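Side-chain contacts in diol-dehydratase (Roseburia inulinivorans, PDB 5I2A), which probably works as a B12-independent glycyl radical lyase that dehydrates 1,2-propanediol: residues T709-L714 against G724-F729; A796-A801 against D831-R836. One frame throughout, in Å; residues are numbered along the deposited sequence.

Contact 1: T709-L714 against G724-F729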
loop_
_atom_site.group_PDB
_atom_site.type_symbol
_atom_site.label_atom_id
_atom_site.label_comp_id
_atom_site.label_asym_id
_atom_site.label_seq_id
_atom_site.Cartn_x
_atom_site.Cartn_y
_atom_site.Cartn_z
ATOM N N THR A 709 -17.295 -42.057 1.384
ATOM C CA THR A 709 -16.868 -42.009 -0.012
ATOM C C THR A 709 -16.907 -43.398 -0.663
ATOM O O THR A 709 -16.878 -44.406 0.033
ATOM C CB THR A 709 -15.457 -41.386 -0.127
ATOM O OG1 THR A 709 -14.605 -41.936 0.882
ATOM C CG2 THR A 709 -15.555 -39.877 0.084
ATOM N N PRO A 710 -17.005 -43.447 -2.003
ATOM C CA PRO A 710 -17.173 -44.703 -2.741
ATOM C C PRO A 710 -15.990 -45.664 -2.652
ATOM O O PRO A 710 -16.118 -46.784 -3.142
ATOM C CB PRO A 710 -17.348 -44.241 -4.196
ATOM C CG PRO A 710 -17.781 -42.852 -4.125
ATOM C CD PRO A 710 -17.165 -42.278 -2.888
ATOM N N ASP A 711 -14.873 -45.235 -2.066
ATOM C CA ASP A 711 -13.744 -46.133 -1.826
ATOM C C ASP A 711 -14.067 -47.082 -0.676
ATOM O O ASP A 711 -13.363 -48.068 -0.467
ATOM C CB ASP A 711 -12.449 -45.342 -1.538
ATOM C CG ASP A 711 -12.557 -44.431 -0.313
ATOM O OD1 ASP A 711 -13.687 -44.070 0.075
ATOM O OD2 ASP A 711 -11.506 -44.066 0.251
ATOM N N GLY A 712 -15.138 -46.789 0.062
ATOM C CA GLY A 712 -15.550 -47.630 1.185
ATOM C C GLY A 712 -15.272 -47.011 2.545
ATOM O O GLY A 712 -15.617 -47.559 3.602
ATOM N N ARG A 713 -14.635 -45.850 2.511
ATOM C CA ARG A 713 -14.334 -45.095 3.706
ATOM C C ARG A 713 -15.638 -44.615 4.358
ATOM O O ARG A 713 -16.514 -44.105 3.678
ATOM C CB ARG A 713 -13.425 -43.920 3.338
ATOM C CG ARG A 713 -13.039 -43.019 4.470
ATOM C CD ARG A 713 -12.283 -41.751 4.008
ATOM N NE ARG A 713 -12.748 -40.675 4.865
ATOM C CZ ARG A 713 -13.874 -40.008 4.647
ATOM N NH1 ARG A 713 -14.601 -40.259 3.562
ATOM N NH2 ARG A 713 -14.272 -39.095 5.510
ATOM N N LEU A 714 -15.765 -44.778 5.668
ATOM C CA LEU A 714 -16.983 -44.371 6.363
ATOM C C LEU A 714 -16.985 -42.872 6.644
ATOM O O LEU A 714 -15.933 -42.233 6.690
ATOM C CB LEU A 714 -17.148 -45.151 7.675
ATOM C CG LEU A 714 -17.217 -46.675 7.531
ATOM C CD1 LEU A 714 -17.535 -47.352 8.869
ATOM C CD2 LEU A 714 -18.220 -47.077 6.459
ATOM N N GLY A 724 0.358 -41.602 -0.298
ATOM C CA GLY A 724 0.344 -43.040 -0.068
ATOM C C GLY A 724 -1.056 -43.657 -0.093
ATOM O O GLY A 724 -2.063 -42.953 -0.069
ATOM N N PRO A 725 -1.125 -44.991 -0.120
ATOM C CA PRO A 725 -2.403 -45.702 -0.192
ATOM C C PRO A 725 -3.188 -45.605 1.102
ATOM O O PRO A 725 -2.625 -45.304 2.149
ATOM C CB PRO A 725 -1.991 -47.155 -0.453
ATOM C CG PRO A 725 -0.538 -47.097 -0.813
ATOM C CD PRO A 725 0.017 -45.915 -0.109
ATOM N N THR A 726 -4.480 -45.881 1.019
ATOM C CA THR A 726 -5.339 -45.859 2.189
ATOM C C THR A 726 -4.963 -47.005 3.136
ATOM O O THR A 726 -4.675 -48.117 2.692
ATOM C CB THR A 726 -6.814 -45.950 1.780
ATOM O OG1 THR A 726 -7.246 -44.684 1.278
ATOM C CG2 THR A 726 -7.690 -46.343 2.953
ATOM N N SER A 727 -4.936 -46.719 4.433
ATOM C CA SER A 727 -4.612 -47.736 5.445
ATOM C C SER A 727 -5.437 -49.017 5.314
ATOM O O SER A 727 -6.660 -48.977 5.241
ATOM C CB SER A 727 -4.809 -47.157 6.842
ATOM O OG SER A 727 -3.952 -46.045 7.030
ATOM N N GLY A 728 -4.755 -50.156 5.276
ATOM C CA GLY A 728 -5.423 -51.442 5.178
ATOM C C GLY A 728 -5.782 -51.815 3.750
ATOM O O GLY A 728 -6.251 -52.916 3.513
ATOM N N PHE A 729 -5.574 -50.902 2.800
ATOM C CA PHE A 729 -5.909 -51.175 1.396
ATOM C C PHE A 729 -4.691 -51.666 0.628
ATOM O O PHE A 729 -4.819 -52.351 -0.387
ATOM C CB PHE A 729 -6.484 -49.927 0.704
ATOM C CG PHE A 729 -7.951 -49.690 0.965
ATOM C CD1 PHE A 729 -8.657 -50.485 1.858
ATOM C CD2 PHE A 729 -8.627 -48.684 0.293
ATOM C CE1 PHE A 729 -10.011 -50.273 2.088
ATOM C CE2 PHE A 729 -9.976 -48.458 0.515
ATOM C CZ PHE A 729 -10.673 -49.253 1.423
HETATM O O HOH W 1 -9.014 -45.222 -0.422
#

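Contact 2: A796-A801 against D831-R836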
loop_
_atom_site.group_PDB
_atom_site.type_symbol
_atom_site.label_atom_id
_atom_site.label_comp_id
_atom_site.label_asym_id
_atom_site.label_seq_id
_atom_site.Cartn_x
_atom_site.Cartn_y
_atom_site.Cartn_z
ATOM N N ALA A 796 1.458 -53.153 19.309
ATOM C CA ALA A 796 1.273 -53.326 20.752
ATOM C C ALA A 796 1.839 -52.147 21.527
ATOM O O ALA A 796 1.280 -51.737 22.545
ATOM C CB ALA A 796 1.913 -54.626 21.220
ATOM N N THR A 797 2.935 -51.590 21.027
ATOM C CA THR A 797 3.565 -50.448 21.678
ATOM C C THR A 797 2.659 -49.217 21.657
ATOM O O THR A 797 2.505 -48.529 22.664
ATOM C CB THR A 797 4.907 -50.089 21.015
ATOM O OG1 THR A 797 5.842 -51.147 21.233
ATOM C CG2 THR A 797 5.468 -48.800 21.593
ATOM N N LEU A 798 2.051 -48.950 20.512
ATOM C CA LEU A 798 1.193 -47.777 20.388
ATOM C C LEU A 798 -0.077 -47.941 21.218
ATOM O O LEU A 798 -0.496 -47.000 21.871
ATOM C CB LEU A 798 0.843 -47.510 18.925
ATOM C CG LEU A 798 2.009 -47.189 17.975
ATOM C CD1 LEU A 798 1.475 -46.867 16.604
ATOM C CD2 LEU A 798 2.850 -46.045 18.490
ATOM N N LEU A 799 -0.680 -49.130 21.190
ATOM C CA LEU A 799 -1.866 -49.406 22.009
ATOM C C LEU A 799 -1.556 -49.276 23.497
ATOM O O LEU A 799 -2.325 -48.672 24.229
ATOM C CB LEU A 799 -2.436 -50.797 21.713
ATOM C CG LEU A 799 -2.998 -50.981 20.299
ATOM C CD1 LEU A 799 -3.421 -52.423 20.053
ATOM C CD2 LEU A 799 -4.167 -50.027 20.052
ATOM N N ASP A 800 -0.428 -49.828 23.942
ATOM C CA ASP A 800 -0.045 -49.708 25.351
ATOM C C ASP A 800 0.198 -48.246 25.752
ATOM O O ASP A 800 -0.096 -47.854 26.882
ATOM C CB ASP A 800 1.206 -50.535 25.667
ATOM C CG ASP A 800 1.351 -50.818 27.168
ATOM O OD1 ASP A 800 0.329 -51.106 27.806
ATOM O OD2 ASP A 800 2.469 -50.744 27.710
ATOM N N ALA A 801 0.741 -47.448 24.834
ATOM C CA ALA A 801 0.996 -46.035 25.111
ATOM C C ALA A 801 -0.320 -45.259 25.227
ATOM O O ALA A 801 -0.399 -44.261 25.941
ATOM C CB ALA A 801 1.886 -45.419 24.032
ATOM N N ASP A 831 -5.146 -42.640 16.870
ATOM C CA ASP A 831 -5.838 -43.728 16.181
ATOM C C ASP A 831 -5.512 -43.760 14.688
ATOM O O ASP A 831 -5.399 -44.830 14.108
ATOM C CB ASP A 831 -7.356 -43.625 16.354
ATOM C CG ASP A 831 -7.816 -43.933 17.778
ATOM O OD1 ASP A 831 -7.012 -44.442 18.590
ATOM O OD2 ASP A 831 -9.003 -43.682 18.065
ATOM N N ASP A 832 -5.395 -42.586 14.067
ATOM C CA ASP A 832 -5.067 -42.533 12.651
ATOM C C ASP A 832 -3.694 -43.162 12.414
ATOM O O ASP A 832 -3.503 -43.937 11.489
ATOM C CB ASP A 832 -5.092 -41.094 12.119
ATOM C CG ASP A 832 -5.047 -41.040 10.593
ATOM O OD1 ASP A 832 -5.877 -41.708 9.955
ATOM O OD2 ASP A 832 -4.182 -40.341 10.032
ATOM N N ILE A 833 -2.746 -42.820 13.275
ATOM C CA ILE A 833 -1.382 -43.311 13.156
ATOM C C ILE A 833 -1.339 -44.824 13.386
ATOM O O ILE A 833 -0.669 -45.555 12.656
ATOM C CB ILE A 833 -0.458 -42.562 14.139
ATOM C CG1 ILE A 833 -0.374 -41.083 13.721
ATOM C CG2 ILE A 833 0.932 -43.207 14.195
ATOM C CD1 ILE A 833 0.455 -40.201 14.625
ATOM N N ILE A 834 -2.110 -45.292 14.362
ATOM C CA ILE A 834 -2.155 -46.712 14.685
ATOM C C ILE A 834 -2.722 -47.564 13.550
ATOM O O ILE A 834 -2.214 -48.644 13.282
ATOM C CB ILE A 834 -2.973 -46.954 15.982
ATOM C CG1 ILE A 834 -2.175 -46.462 17.195
ATOM C CG2 ILE A 834 -3.313 -48.423 16.136
ATOM C CD1 ILE A 834 -2.990 -46.344 18.494
ATOM N N LYS A 835 -3.761 -47.095 12.863
ATOM C CA LYS A 835 -4.352 -47.955 11.849
ATOM C C LYS A 835 -3.593 -47.931 10.515
ATOM O O LYS A 835 -3.950 -48.669 9.606
ATOM C CB LYS A 835 -5.822 -47.602 11.617
ATOM C CG LYS A 835 -6.069 -46.463 10.670
ATOM C CD LYS A 835 -7.550 -46.375 10.297
ATOM C CE LYS A 835 -7.805 -45.172 9.374
ATOM N NZ LYS A 835 -7.674 -43.863 10.088
ATOM N N ARG A 836 -2.557 -47.103 10.399
ATOM C CA ARG A 836 -1.735 -47.110 9.189
ATOM C C ARG A 836 -1.198 -48.513 8.936
ATOM O O ARG A 836 -0.872 -49.235 9.876
ATOM C CB ARG A 836 -0.577 -46.122 9.295
ATOM C CG ARG A 836 -1.010 -44.660 9.236
ATOM C CD ARG A 836 0.181 -43.744 9.438
ATOM N NE ARG A 836 -0.208 -42.337 9.537
ATOM C CZ ARG A 836 0.643 -41.351 9.795
ATOM N NH1 ARG A 836 1.938 -41.615 9.966
ATOM N NH2 ARG A 836 0.204 -40.099 9.871
#

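Contact 1: T709-L714 against G724-F729
Phe-729 meets Asp-711 edge-on: its ring atoms CE2 and CZ both lie 3.5 Å from Asp-711 O, which sits near the ring plane. An aromatic rim carries slightly positive hydrogens, so it suits a carbonyl oxygen, and this oxygen also accepts from Lys-655. With CG anti to its carbonyl carbon (chi1 -82°), Phe-729 reaches across while the methyl CG2 of Thr-726 lies over one ring face, offset toward the rim.

The polar link is indirect. A water lies 2.8 Å from Asp-711 OD2 and a very short 2.5 Å from Thr-726 OG1, linking a carboxylate and a hydroxyl otherwise too far apart to bond. Asn-560 also bonds to OD2. Both segments belong to the long loop between helices 699-703 and 734-741, so the contact ties that loop to itself and, through Asn-560, to helix 558-574.

Residues Thr-709 to Gly-712 form a type I beta turn, where the ring of Pro-710 fits the required phi, and the bond from Arg-713 N to Asp-711 OD1 (3.2 Å) adds an Asx turn. Asp-711 has chi1 60°, which keeps the carboxylate beside the backbone, near enough for Arg-713 N; the N-H comes from above the carboxylate plane, 68° out of it. At Gly-712 a side chain would strike Asp-711 O.

Hydrogen bonds continue through the side chains. Thr-709 OG1 donates to Asp-711 OD1 over a very short 2.5 Å and accepts from Arg-713 NH1 at 3.2 Å, lying in the guanidinium plane. Arginine suits this place because NH1 also bonds to the carbonyl of Gly-707, and NH2 to those of Thr-706 and Thr-717.

Contact 2: A796-A801 against D831-R836
Leu-798 and Ile-834 run past each other in opposite directions, flank against flank. CB of Leu-798 lies 3.6 Å from Ile-834 CG1, and its methyl CD1 rests 3.7 Å from the same CG1, so the leucine is applied along its length. In Ile-834, chi1 -72° puts CG1 anti to the carbonyl carbon, and the extended chi2 (167°) carries CD1 on towards Leu-799. There it meets CD2 of Leu-799 at 4.2 Å, the two side chains crossing at a slant; Leu-799 is exposed, whereas Leu-798 and Ile-834 are buried.

The backbones belong to helices 795-803 and 827-835, whose segments 796-801 and 831-835 run nearly antiparallel (161°), their axes 10.3 Å apart at closest approach. Between them in sequence come strands 812-814 and 819-821, with Gly-817, the predicted radical site of the glycyl radical domain, on the connecting loop; the residue is unmodified here.

On the inner side Leu-798 CD1 approaches Ile-833 CG2 at 4.4 Å, and both side chains touch Val-813 of strand 812-814. Branched aliphatic residues suit an interface without polar partners. An alanine in place of Ile-834 would remove all of the side chain beyond CB, is likely to open a gap beside Leu-798, and would probably leave Leu-799 without its neighbour.

The two contacts come in series along the chain, 709-714 with 724-729 closing before 796-801 with 831-836 opens, and their centres lie about 18 Å apart on the same side of the chain's centre. Contact 1 joins two parts of the long loop between helices 699-703 and 734-741; contact 2 joins helices 795-803 and 827-835. They meet where Ser-727 CB packs 3.3 Å from Lys-835 O, and Gly-728 N bonds to Thr-837 OG1 just beyond. The C-terminal end of the chain is thus tied back to the loop before helix 734-741; in sequence, the predicted radical site Gly-817 falls between the two helices of contact 2.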